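Local coordinates for protein inulin fructotransferase (PDB 2INV) that cleaves inulin by intramolecular fructosyl transfer, releasing its terminal fructose pair as a cyclic difructose dianhydride, at residues I62-Y67 with A83-G88; A110-V115 with D142-G147; D314-V319 with A346-T351; A335-P340 with V369-S374. All blocks are in the same frame, centred on the assembly; numbering follows the deposited sequence.

Interaction 1: residues I62-Y67 with A83-G88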
loop_
_atom_site.group_PDB
_atom_site.type_symbol
_atom_site.label_atom_id
_atom_site.label_comp_id
_atom_site.label_asym_id
_atom_site.label_seq_id
_atom_site.Cartn_x
_atom_site.Cartn_y
_atom_site.Cartn_z
ATOM N N ILE A 62 -16.923 -6.511 -17.146
ATOM C CA ILE A 62 -17.636 -5.386 -17.738
ATOM C C ILE A 62 -16.718 -4.616 -18.690
ATOM O O ILE A 62 -15.886 -3.812 -18.264
ATOM C CB ILE A 62 -18.178 -4.429 -16.661
ATOM C CG1 ILE A 62 -19.112 -5.194 -15.717
ATOM C CG2 ILE A 62 -18.957 -3.284 -17.317
ATOM C CD1 ILE A 62 -19.455 -4.458 -14.433
ATOM N N PRO A 63 -16.838 -4.889 -19.999
ATOM C CA PRO A 63 -16.068 -4.267 -21.084
ATOM C C PRO A 63 -16.095 -2.733 -21.083
ATOM O O PRO A 63 -16.999 -2.117 -20.523
ATOM C CB PRO A 63 -16.735 -4.831 -22.331
ATOM C CG PRO A 63 -17.012 -6.231 -21.919
ATOM C CD PRO A 63 -17.542 -6.092 -20.490
ATOM N N PRO A 64 -15.070 -2.099 -21.674
ATOM C CA PRO A 64 -15.058 -0.636 -21.716
ATOM C C PRO A 64 -16.367 -0.158 -22.333
ATOM O O PRO A 64 -16.731 -0.596 -23.414
ATOM C CB PRO A 64 -13.855 -0.331 -22.611
ATOM C CG PRO A 64 -12.897 -1.392 -22.191
ATOM C CD PRO A 64 -13.753 -2.645 -22.051
ATOM N N GLY A 65 -17.069 0.743 -21.659
ATOM C CA GLY A 65 -18.311 1.228 -22.222
ATOM C C GLY A 65 -19.245 1.994 -21.317
ATOM O O GLY A 65 -19.038 2.105 -20.115
ATOM N N ASP A 66 -20.285 2.541 -21.936
ATOM C CA ASP A 66 -21.310 3.314 -21.244
ATOM C C ASP A 66 -22.516 2.404 -21.007
ATOM O O ASP A 66 -23.160 1.957 -21.958
ATOM C CB ASP A 66 -21.739 4.525 -22.085
ATOM C CG ASP A 66 -20.648 5.576 -22.199
ATOM O OD1 ASP A 66 -19.882 5.749 -21.226
ATOM O OD2 ASP A 66 -20.559 6.241 -23.252
ATOM N N TYR A 67 -22.821 2.129 -19.741
ATOM C CA TYR A 67 -23.944 1.259 -19.388
ATOM C C TYR A 67 -24.886 1.904 -18.369
ATOM O O TYR A 67 -24.442 2.416 -17.340
ATOM C CB TYR A 67 -23.429 -0.057 -18.796
ATOM C CG TYR A 67 -22.334 -0.715 -19.595
ATOM C CD1 TYR A 67 -22.624 -1.469 -20.728
ATOM C CD2 TYR A 67 -21.000 -0.576 -19.219
ATOM C CE1 TYR A 67 -21.609 -2.072 -21.470
ATOM C CE2 TYR A 67 -19.979 -1.173 -19.950
ATOM C CZ TYR A 67 -20.289 -1.919 -21.073
ATOM O OH TYR A 67 -19.283 -2.505 -21.796
ATOM N N ALA A 83 -15.638 -7.362 -12.343
ATOM C CA ALA A 83 -14.483 -6.569 -12.724
ATOM C C ALA A 83 -14.593 -5.895 -14.082
ATOM O O ALA A 83 -15.284 -6.382 -14.984
ATOM C CB ALA A 83 -13.247 -7.448 -12.685
ATOM N N GLY A 84 -13.895 -4.768 -14.210
ATOM C CA GLY A 84 -13.884 -4.022 -15.452
ATOM C C GLY A 84 -12.446 -3.797 -15.867
ATOM O O GLY A 84 -11.566 -4.527 -15.421
ATOM N N PHE A 85 -12.204 -2.802 -16.715
ATOM C CA PHE A 85 -10.849 -2.513 -17.174
ATOM C C PHE A 85 -10.369 -1.128 -16.742
ATOM O O PHE A 85 -9.272 -0.712 -17.124
ATOM C CB PHE A 85 -10.749 -2.602 -18.705
ATOM C CG PHE A 85 -10.954 -3.972 -19.255
ATOM C CD1 PHE A 85 -12.236 -4.498 -19.375
ATOM C CD2 PHE A 85 -9.868 -4.735 -19.678
ATOM C CE1 PHE A 85 -12.431 -5.768 -19.913
ATOM C CE2 PHE A 85 -10.056 -6.004 -20.215
ATOM C CZ PHE A 85 -11.340 -6.515 -20.331
ATOM N N GLY A 86 -11.181 -0.409 -15.970
ATOM C CA GLY A 86 -10.770 0.914 -15.538
ATOM C C GLY A 86 -11.714 1.619 -14.586
ATOM O O GLY A 86 -12.920 1.375 -14.594
ATOM N N HIS A 87 -11.153 2.505 -13.768
ATOM C CA HIS A 87 -11.924 3.279 -12.792
ATOM C C HIS A 87 -12.618 4.461 -13.468
ATOM O O HIS A 87 -13.581 5.017 -12.945
ATOM C CB HIS A 87 -11.002 3.794 -11.681
ATOM C CG HIS A 87 -9.954 4.748 -12.158
ATOM N ND1 HIS A 87 -8.944 4.382 -13.023
ATOM C CD2 HIS A 87 -9.759 6.061 -11.890
ATOM C CE1 HIS A 87 -8.173 5.427 -13.265
ATOM N NE2 HIS A 87 -8.646 6.457 -12.590
ATOM N N GLY A 88 -12.094 4.835 -14.632
ATOM C CA GLY A 88 -12.631 5.927 -15.426
ATOM C C GLY A 88 -13.134 7.166 -14.713
ATOM O O GLY A 88 -14.188 7.694 -15.072
#
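The F85 ring lies against P64 and P63. Its CG stands anti to its own carbonyl carbon (chi1 -66°), and this brings one side of the ring to the prolines. CD1 of F85 comes to 3.6 Å from P64 CD, the two side chains meeting at a slant. CE1 of F85 reaches P63 CA at 4.1 Å. I62 O lies at the ring edge, near its plane, 3.9 Å from F85 CD1. The backbones are joined where I62 N donates to A83 O at 2.7 Å. G84 CA gives a CA-H...O contact to I62 O, which also accepts from S111 OG. The I62 side chain packs on I34 of helix 30-48. Within its own segment Y67 OH donates to P63 O (2.6 Å) from above the carbonyl plane. A serine in place of F85 would probably leave P64 CD without its apolar partner and open a gap beside A59 of the second subunit. The segments belong to successive turns of the right-handed parallel beta-helix. One backbone hydrogen bond and a phenylalanine-proline contact hold them together, so beyond the polar backbone the contact is largely apolar.

Interaction 2: residues A110-V115 with D142-G147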
loop_
_atom_site.group_PDB
_atom_site.type_symbol
_atom_site.label_atom_id
_atom_site.label_comp_id
_atom_site.label_asym_id
_atom_site.label_seq_id
_atom_site.Cartn_x
_atom_site.Cartn_y
_atom_site.Cartn_z
ATOM N N ALA A 110 -14.175 4.260 -19.043
ATOM C CA ALA A 110 -13.776 2.900 -18.693
ATOM C C ALA A 110 -15.050 2.068 -18.645
ATOM O O ALA A 110 -15.975 2.314 -19.420
ATOM C CB ALA A 110 -13.065 2.876 -17.334
ATOM N N SER A 111 -15.103 1.085 -17.749
ATOM C CA SER A 111 -16.297 0.250 -17.612
ATOM C C SER A 111 -17.235 1.086 -16.744
ATOM O O SER A 111 -17.368 0.883 -15.528
ATOM C CB SER A 111 -15.930 -1.068 -16.940
ATOM O OG SER A 111 -14.782 -1.606 -17.574
ATOM N N HIS A 112 -17.867 2.028 -17.433
ATOM C CA HIS A 112 -18.763 3.041 -16.911
ATOM C C HIS A 112 -20.224 2.624 -16.683
ATOM O O HIS A 112 -20.972 2.369 -17.638
ATOM C CB HIS A 112 -18.648 4.207 -17.897
ATOM C CG HIS A 112 -19.492 5.393 -17.582
ATOM N ND1 HIS A 112 -19.599 5.932 -16.317
ATOM C CD2 HIS A 112 -20.181 6.218 -18.404
ATOM C CE1 HIS A 112 -20.314 7.042 -16.378
ATOM N NE2 HIS A 112 -20.677 7.238 -17.632
ATOM N N ILE A 113 -20.629 2.574 -15.417
ATOM C CA ILE A 113 -22.004 2.233 -15.087
ATOM C C ILE A 113 -22.685 3.463 -14.524
ATOM O O ILE A 113 -22.260 4.019 -13.504
ATOM C CB ILE A 113 -22.113 1.108 -14.035
ATOM C CG1 ILE A 113 -21.708 -0.227 -14.650
ATOM C CG2 ILE A 113 -23.545 1.038 -13.505
ATOM C CD1 ILE A 113 -21.797 -1.391 -13.692
ATOM N N ARG A 114 -23.730 3.899 -15.211
ATOM C CA ARG A 114 -24.473 5.045 -14.756
ATOM C C ARG A 114 -25.622 4.514 -13.935
ATOM O O ARG A 114 -26.486 3.781 -14.419
ATOM C CB ARG A 114 -24.948 5.854 -15.942
ATOM C CG ARG A 114 -23.916 5.923 -17.052
ATOM C CD ARG A 114 -24.039 7.226 -17.771
ATOM N NE ARG A 114 -25.420 7.437 -18.174
ATOM C CZ ARG A 114 -25.998 8.617 -18.303
ATOM N NH1 ARG A 114 -25.312 9.710 -18.067
ATOM N NH2 ARG A 114 -27.268 8.689 -18.652
ATOM N N VAL A 115 -25.566 4.870 -12.662
ATOM C CA VAL A 115 -26.536 4.464 -11.671
ATOM C C VAL A 115 -27.779 5.334 -11.798
ATOM O O VAL A 115 -27.758 6.524 -11.473
ATOM C CB VAL A 115 -25.914 4.611 -10.272
ATOM C CG1 VAL A 115 -26.895 4.183 -9.202
ATOM C CG2 VAL A 115 -24.642 3.779 -10.198
ATOM N N ASP A 142 -11.958 -2.654 -10.601
ATOM C CA ASP A 142 -11.658 -1.973 -11.840
ATOM C C ASP A 142 -12.803 -1.523 -12.738
ATOM O O ASP A 142 -12.740 -1.688 -13.951
ATOM C CB ASP A 142 -10.666 -2.824 -12.629
ATOM C CG ASP A 142 -9.460 -3.228 -11.788
ATOM O OD1 ASP A 142 -8.819 -2.341 -11.184
ATOM O OD2 ASP A 142 -9.151 -4.435 -11.724
ATOM N N PHE A 143 -13.855 -0.961 -12.153
ATOM C CA PHE A 143 -14.942 -0.419 -12.963
ATOM C C PHE A 143 -15.462 0.884 -12.360
ATOM O O PHE A 143 -15.038 1.287 -11.278
ATOM C CB PHE A 143 -16.051 -1.460 -13.254
ATOM C CG PHE A 143 -16.945 -1.788 -12.102
ATOM C CD1 PHE A 143 -18.097 -1.036 -11.862
ATOM C CD2 PHE A 143 -16.698 -2.910 -11.314
ATOM C CE1 PHE A 143 -18.998 -1.412 -10.850
ATOM C CE2 PHE A 143 -17.584 -3.284 -10.311
ATOM C CZ PHE A 143 -18.732 -2.537 -10.085
ATOM N N CYS A 144 -16.359 1.555 -13.075
ATOM C CA CYS A 144 -16.862 2.858 -12.658
ATOM C C CYS A 144 -18.349 3.011 -12.336
ATOM O O CYS A 144 -19.205 2.628 -13.130
ATOM C CB CYS A 144 -16.469 3.870 -13.737
ATOM S SG CYS A 144 -16.987 5.575 -13.458
ATOM N N LEU A 145 -18.635 3.584 -11.164
ATOM C CA LEU A 145 -20.002 3.838 -10.712
ATOM C C LEU A 145 -20.220 5.344 -10.667
ATOM O O LEU A 145 -19.622 6.051 -9.846
ATOM C CB LEU A 145 -20.244 3.212 -9.334
ATOM C CG LEU A 145 -20.474 1.697 -9.336
ATOM C CD1 LEU A 145 -20.524 1.182 -7.909
ATOM C CD2 LEU A 145 -21.774 1.384 -10.069
ATOM N N ASP A 146 -21.100 5.820 -11.544
ATOM C CA ASP A 146 -21.381 7.247 -11.684
ATOM C C ASP A 146 -22.861 7.587 -11.421
ATOM O O ASP A 146 -23.768 7.037 -12.061
ATOM C CB ASP A 146 -20.911 7.645 -13.096
ATOM C CG ASP A 146 -21.401 9.002 -13.552
ATOM O OD1 ASP A 146 -21.761 9.845 -12.716
ATOM O OD2 ASP A 146 -21.404 9.219 -14.783
ATOM N N GLY A 147 -23.084 8.484 -10.457
ATOM C CA GLY A 147 -24.433 8.895 -10.086
ATOM C C GLY A 147 -25.042 9.916 -11.020
ATOM O O GLY A 147 -26.166 10.384 -10.809
#
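H112 and D146 meet edge-on, with the imidazole and carboxylate planes only 17° apart. The ring carbon H112 CE1 points at D146 OD2 from 2.9 Å. Both side chains point to the same face of the strand pair, and with CG anti to the backbone N in each, the ring and the carboxylate meet. R114 CG lies over one face of the H112 ring, 3.5 Å above its plane and offset to the rim. The carboxylate of D146 has other partners: its OD1 accepts from V148 N and pairs with R92. C144 SG stands oblique to the same imidazole, 5.0 Å from its centroid. The strands are neighbouring parallel rungs of the right-handed beta-helix, at 27° to each other. Four backbone bonds join them, among them D146 N to I113 O at 2.9 Å. The other face looks into the core of the coil. There I113 and L145 lie side by side and point the same way, CG2 of I113 being 3.9 Å from CD2 of L145. V115 comes in at a slant, its CG2 3.7 Å from the same L145 CD2. CD1 of I113 also touches F143 CE1 at 4.0 Å, and beyond this pair the F143 ring packs on M178 of strand 174-181.

Interaction 3: residues D314-V319 with A346-T351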
loop_
_atom_site.group_PDB
_atom_site.type_symbol
_atom_site.label_atom_id
_atom_site.label_comp_id
_atom_site.label_asym_id
_atom_site.label_seq_id
_atom_site.Cartn_x
_atom_site.Cartn_y
_atom_site.Cartn_z
ATOM N N ASP A 314 -17.338 24.914 14.682
ATOM C CA ASP A 314 -16.480 26.085 14.800
ATOM C C ASP A 314 -15.040 25.632 15.010
ATOM O O ASP A 314 -14.765 24.434 15.147
ATOM C CB ASP A 314 -16.939 27.042 15.921
ATOM C CG ASP A 314 -16.861 26.437 17.318
ATOM O OD1 ASP A 314 -15.868 25.751 17.646
ATOM O OD2 ASP A 314 -17.801 26.683 18.114
ATOM N N ASP A 315 -14.118 26.587 14.997
ATOM C CA ASP A 315 -12.700 26.280 15.138
ATOM C C ASP A 315 -12.237 25.863 16.520
ATOM O O ASP A 315 -11.043 25.685 16.749
ATOM C CB ASP A 315 -11.882 27.468 14.653
ATOM C CG ASP A 315 -11.962 27.636 13.150
ATOM O OD1 ASP A 315 -11.200 26.950 12.432
ATOM O OD2 ASP A 315 -12.801 28.431 12.676
ATOM N N LEU A 316 -13.170 25.711 17.448
ATOM C CA LEU A 316 -12.786 25.282 18.782
ATOM C C LEU A 316 -13.056 23.776 18.889
ATOM O O LEU A 316 -12.644 23.126 19.848
ATOM C CB LEU A 316 -13.541 26.078 19.853
ATOM C CG LEU A 316 -13.091 27.545 19.948
ATOM C CD1 LEU A 316 -13.973 28.310 20.917
ATOM C CD2 LEU A 316 -11.639 27.605 20.404
ATOM N N TYR A 317 -13.728 23.224 17.873
ATOM C CA TYR A 317 -14.025 21.788 17.814
ATOM C C TYR A 317 -12.676 21.097 17.652
ATOM O O TYR A 317 -12.469 19.984 18.158
ATOM C CB TYR A 317 -14.899 21.461 16.592
ATOM C CG TYR A 317 -15.425 20.037 16.547
ATOM C CD1 TYR A 317 -16.515 19.653 17.325
ATOM C CD2 TYR A 317 -14.844 19.077 15.714
ATOM C CE1 TYR A 317 -17.026 18.349 17.272
ATOM C CE2 TYR A 317 -15.342 17.763 15.655
ATOM C CZ TYR A 317 -16.436 17.411 16.437
ATOM O OH TYR A 317 -16.943 16.136 16.376
ATOM N N GLY A 318 -11.769 21.766 16.938
ATOM C CA GLY A 318 -10.449 21.213 16.705
ATOM C C GLY A 318 -10.351 20.491 15.376
ATOM O O GLY A 318 -11.328 19.892 14.926
ATOM N N VAL A 319 -9.186 20.558 14.734
ATOM C CA VAL A 319 -8.987 19.876 13.458
ATOM C C VAL A 319 -9.020 18.389 13.775
ATOM O O VAL A 319 -9.466 17.572 12.963
ATOM C CB VAL A 319 -7.624 20.225 12.829
ATOM C CG1 VAL A 319 -7.410 21.728 12.852
ATOM C CG2 VAL A 319 -6.508 19.527 13.582
ATOM N N ALA A 346 -15.381 34.644 16.302
ATOM C CA ALA A 346 -14.575 35.822 16.078
ATOM C C ALA A 346 -13.699 36.044 17.297
ATOM O O ALA A 346 -14.179 36.064 18.447
ATOM C CB ALA A 346 -15.471 37.017 15.853
ATOM N N GLY A 347 -12.412 36.233 17.034
ATOM C CA GLY A 347 -11.469 36.468 18.101
ATOM C C GLY A 347 -10.853 35.185 18.608
ATOM O O GLY A 347 -9.786 35.203 19.220
ATOM N N ALA A 348 -11.476 34.046 18.339
ATOM C CA ALA A 348 -10.918 32.814 18.879
ATOM C C ALA A 348 -9.698 32.244 18.165
ATOM O O ALA A 348 -9.485 32.407 16.947
ATOM C CB ALA A 348 -11.977 31.746 18.976
ATOM N N GLN A 349 -8.890 31.578 18.978
ATOM C CA GLN A 349 -7.685 30.916 18.529
ATOM C C GLN A 349 -8.072 29.514 18.104
ATOM O O GLN A 349 -8.731 28.788 18.851
ATOM C CB GLN A 349 -6.666 30.831 19.664
ATOM C CG GLN A 349 -5.789 32.067 19.829
ATOM C CD GLN A 349 -4.551 31.777 20.655
ATOM O OE1 GLN A 349 -3.906 30.738 20.483
ATOM N NE2 GLN A 349 -4.210 32.692 21.554
ATOM N N PRO A 350 -7.708 29.138 16.877
ATOM C CA PRO A 350 -7.991 27.818 16.325
ATOM C C PRO A 350 -7.351 26.728 17.185
ATOM O O PRO A 350 -6.231 26.890 17.682
ATOM C CB PRO A 350 -7.376 27.910 14.936
ATOM C CG PRO A 350 -7.748 29.299 14.539
ATOM C CD PRO A 350 -7.480 30.115 15.795
ATOM N N THR A 351 -8.067 25.624 17.366
ATOM C CA THR A 351 -7.555 24.505 18.153
ATOM C C THR A 351 -7.111 23.389 17.227
ATOM O O THR A 351 -7.912 22.861 16.462
ATOM C CB THR A 351 -8.631 23.938 19.106
ATOM O OG1 THR A 351 -9.017 24.937 20.059
ATOM C CG2 THR A 351 -8.103 22.711 19.846
HETATM O O HOH W 1 -10.840 23.812 21.774
#
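T351 fits against the turn made by D314 to Y317, and its backbone is gripped at both ends. T351 N donates to D315 O at 3.0 Å. T351 O accepts from V319 N at 3.1 Å. G318 adds a CA-H...O contact to the same oxygen, with G318 CA 3.0 Å from T351 O. The backbone of G318 has no place for a beta carbon, which would run into the carbonyl oxygen of Y317. The turn is type I, and an Asx turn supports it: D314 OD1 accepts from L316 N at 2.7 Å. The carboxylate of D315 takes the backbone N of A344 and forms a salt bridge with R298.

The outer side is looser. L316 is exposed, and its CB bond leads away from 346-351. Its far end nevertheless swings back, so that L316 CD2 lies 3.5 Å from Q349 O. The L316 and T351 side chains cross at about a right angle. L316 CD2 reaches A348 CB more loosely, at 4.4 Å. One water bridges this outer side, 2.7 Å from L316 O, to which it donates, and 2.7 Å from T351 OG1.

Both segments are loops of the beta-helix. The first leads into strand 320-323 and the second into strand 351-357, which pair in parallel. V319 packs on F334 of strand 328-337, and T351 on V378 of strand 375-379. No other subunit touches either loop.

Interaction 4: residues A335-P340 with V369-S374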
loop_
_atom_site.group_PDB
_atom_site.type_symbol
_atom_site.label_atom_id
_atom_site.label_comp_id
_atom_site.label_asym_id
_atom_site.label_seq_id
_atom_site.Cartn_x
_atom_site.Cartn_y
_atom_site.Cartn_z
ATOM N N ALA A 335 -0.714 21.784 9.384
ATOM C CA ALA A 335 -0.515 23.002 8.598
ATOM C C ALA A 335 -1.876 23.680 8.506
ATOM O O ALA A 335 -2.753 23.251 7.759
ATOM C CB ALA A 335 -0.002 22.656 7.210
ATOM N N TYR A 336 -2.044 24.745 9.277
ATOM C CA TYR A 336 -3.308 25.463 9.323
ATOM C C TYR A 336 -3.221 26.875 8.748
ATOM O O TYR A 336 -2.505 27.740 9.266
ATOM C CB TYR A 336 -3.800 25.477 10.775
ATOM C CG TYR A 336 -5.116 26.163 11.018
ATOM C CD1 TYR A 336 -5.208 27.554 11.004
ATOM C CD2 TYR A 336 -6.267 25.428 11.294
ATOM C CE1 TYR A 336 -6.411 28.199 11.261
ATOM C CE2 TYR A 336 -7.480 26.065 11.555
ATOM C CZ TYR A 336 -7.543 27.446 11.537
ATOM O OH TYR A 336 -8.731 28.088 11.795
ATOM N N ASN A 337 -3.957 27.097 7.661
ATOM C CA ASN A 337 -3.987 28.396 6.992
ATOM C C ASN A 337 -5.442 28.799 6.756
ATOM O O ASN A 337 -6.087 28.341 5.804
ATOM C CB ASN A 337 -3.260 28.321 5.649
ATOM C CG ASN A 337 -2.980 29.679 5.066
ATOM O OD1 ASN A 337 -2.431 29.792 3.974
ATOM N ND2 ASN A 337 -3.328 30.719 5.803
ATOM N N VAL A 338 -5.955 29.651 7.634
ATOM C CA VAL A 338 -7.331 30.095 7.539
ATOM C C VAL A 338 -7.463 31.579 7.876
ATOM O O VAL A 338 -6.923 32.058 8.873
ATOM C CB VAL A 338 -8.231 29.272 8.490
ATOM C CG1 VAL A 338 -9.669 29.788 8.446
ATOM C CG2 VAL A 338 -8.192 27.807 8.096
ATOM N N PRO A 339 -8.145 32.338 7.005
ATOM C CA PRO A 339 -8.384 33.775 7.169
ATOM C C PRO A 339 -8.921 34.115 8.560
ATOM O O PRO A 339 -9.897 33.515 9.018
ATOM C CB PRO A 339 -9.405 34.065 6.074
ATOM C CG PRO A 339 -8.903 33.212 4.955
ATOM C CD PRO A 339 -8.476 31.911 5.631
ATOM N N PRO A 340 -8.265 35.050 9.265
ATOM C CA PRO A 340 -8.740 35.422 10.600
ATOM C C PRO A 340 -10.249 35.607 10.613
ATOM O O PRO A 340 -10.920 35.244 11.588
ATOM C CB PRO A 340 -8.018 36.730 10.867
ATOM C CG PRO A 340 -6.692 36.498 10.235
ATOM C CD PRO A 340 -7.017 35.764 8.927
ATOM N N VAL A 369 1.860 24.520 12.397
ATOM C CA VAL A 369 2.245 25.663 11.600
ATOM C C VAL A 369 0.943 26.355 11.287
ATOM O O VAL A 369 0.038 25.751 10.713
ATOM C CB VAL A 369 2.892 25.248 10.266
ATOM C CG1 VAL A 369 3.383 26.482 9.527
ATOM C CG2 VAL A 369 4.024 24.274 10.514
ATOM N N SER A 370 0.833 27.618 11.658
ATOM C CA SER A 370 -0.389 28.325 11.361
ATOM C C SER A 370 -0.150 29.803 11.215
ATOM O O SER A 370 0.764 30.373 11.823
ATOM C CB SER A 370 -1.458 28.049 12.427
ATOM O OG SER A 370 -1.074 28.571 13.678
ATOM N N ASP A 371 -0.995 30.413 10.396
ATOM C CA ASP A 371 -0.914 31.831 10.105
ATOM C C ASP A 371 -1.417 32.671 11.274
ATOM O O ASP A 371 -1.219 33.893 11.299
ATOM C CB ASP A 371 -1.742 32.132 8.857
ATOM C CG ASP A 371 -3.214 31.817 9.052
ATOM O OD1 ASP A 371 -4.072 32.542 8.492
ATOM O OD2 ASP A 371 -3.513 30.839 9.765
ATOM N N VAL A 372 -2.052 32.020 12.242
ATOM C CA VAL A 372 -2.583 32.740 13.377
ATOM C C VAL A 372 -2.219 32.083 14.690
ATOM O O VAL A 372 -1.828 30.919 14.729
ATOM C CB VAL A 372 -4.116 32.836 13.291
ATOM C CG1 VAL A 372 -4.530 33.565 12.036
ATOM C CG2 VAL A 372 -4.719 31.435 13.306
ATOM N N ALA A 373 -2.336 32.849 15.767
ATOM C CA ALA A 373 -2.055 32.326 17.089
ATOM C C ALA A 373 -3.035 31.170 17.208
ATOM O O ALA A 373 -4.219 31.328 16.931
ATOM C CB ALA A 373 -2.339 33.380 18.151
ATOM N N SER A 374 -2.543 30.005 17.605
ATOM C CA SER A 374 -3.391 28.829 17.717
ATOM C C SER A 374 -3.053 27.988 18.933
ATOM O O SER A 374 -1.900 27.954 19.368
ATOM C CB SER A 374 -3.245 27.987 16.447
ATOM O OG SER A 374 -3.670 26.650 16.660
#
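Y336 extends its ring with CG anti to its backbone N (chi1 -179°). D371 instead folds its carboxylate between its backbone N and carbonyl carbon (chi1 62°). The two meet with D371 OD2 at the ring edge, 3.9 Å from Y336 CD1, and the planes are 38° apart. The same OD2 takes a weak bond from V338 N at 3.5 Å. V338 CG2 lies over one face of the Y336 ring, offset to its rim. V372 approaches the ring at a slant, its CG2 4.2 Å from Y336 CE1, while its CG1 touches P340 CG at 4.1 Å. S370 OG donates to V372 O at 2.7 Å, which ties the bend together. The backbone joint is firm at Y336 N to V369 O, 2.7 Å and almost straight. It is longer at D371 N to Y336 O, 3.3 Å. The Y336 hydroxyl bonds D315 OD1. An alanine for Y336 removes both hydroxyl and ring, which would probably leave D315 OD1 less firmly held and open a gap between V338 and V372. The in-register parallel pairs A335-V369 and Y336-S370 join successive rungs of the right-handed parallel beta-helix.

The four contacts form two clusters on opposite sides of the chain's centre. Interactions 1 and 2 have centres about 7 Å apart and share backbone pairing, with Y67 O 2.7 Å from R114 N. Interactions 3 and 4 have centres about 10 Å apart, and P350 O lies 2.8 Å from S374 OG. Their segments alternate along the chain. Between 1 and 3 the nearest atoms are about 27 Å apart. Interactions 1, 2 and 4 touch the second subunit. The D142 side chain lies about 4 Å from a bound phosphonate. Bound fructose is about 12 Å from the D146 side chain and about 13 Å from that of N337; no glycan-pocket residue lies in these segments.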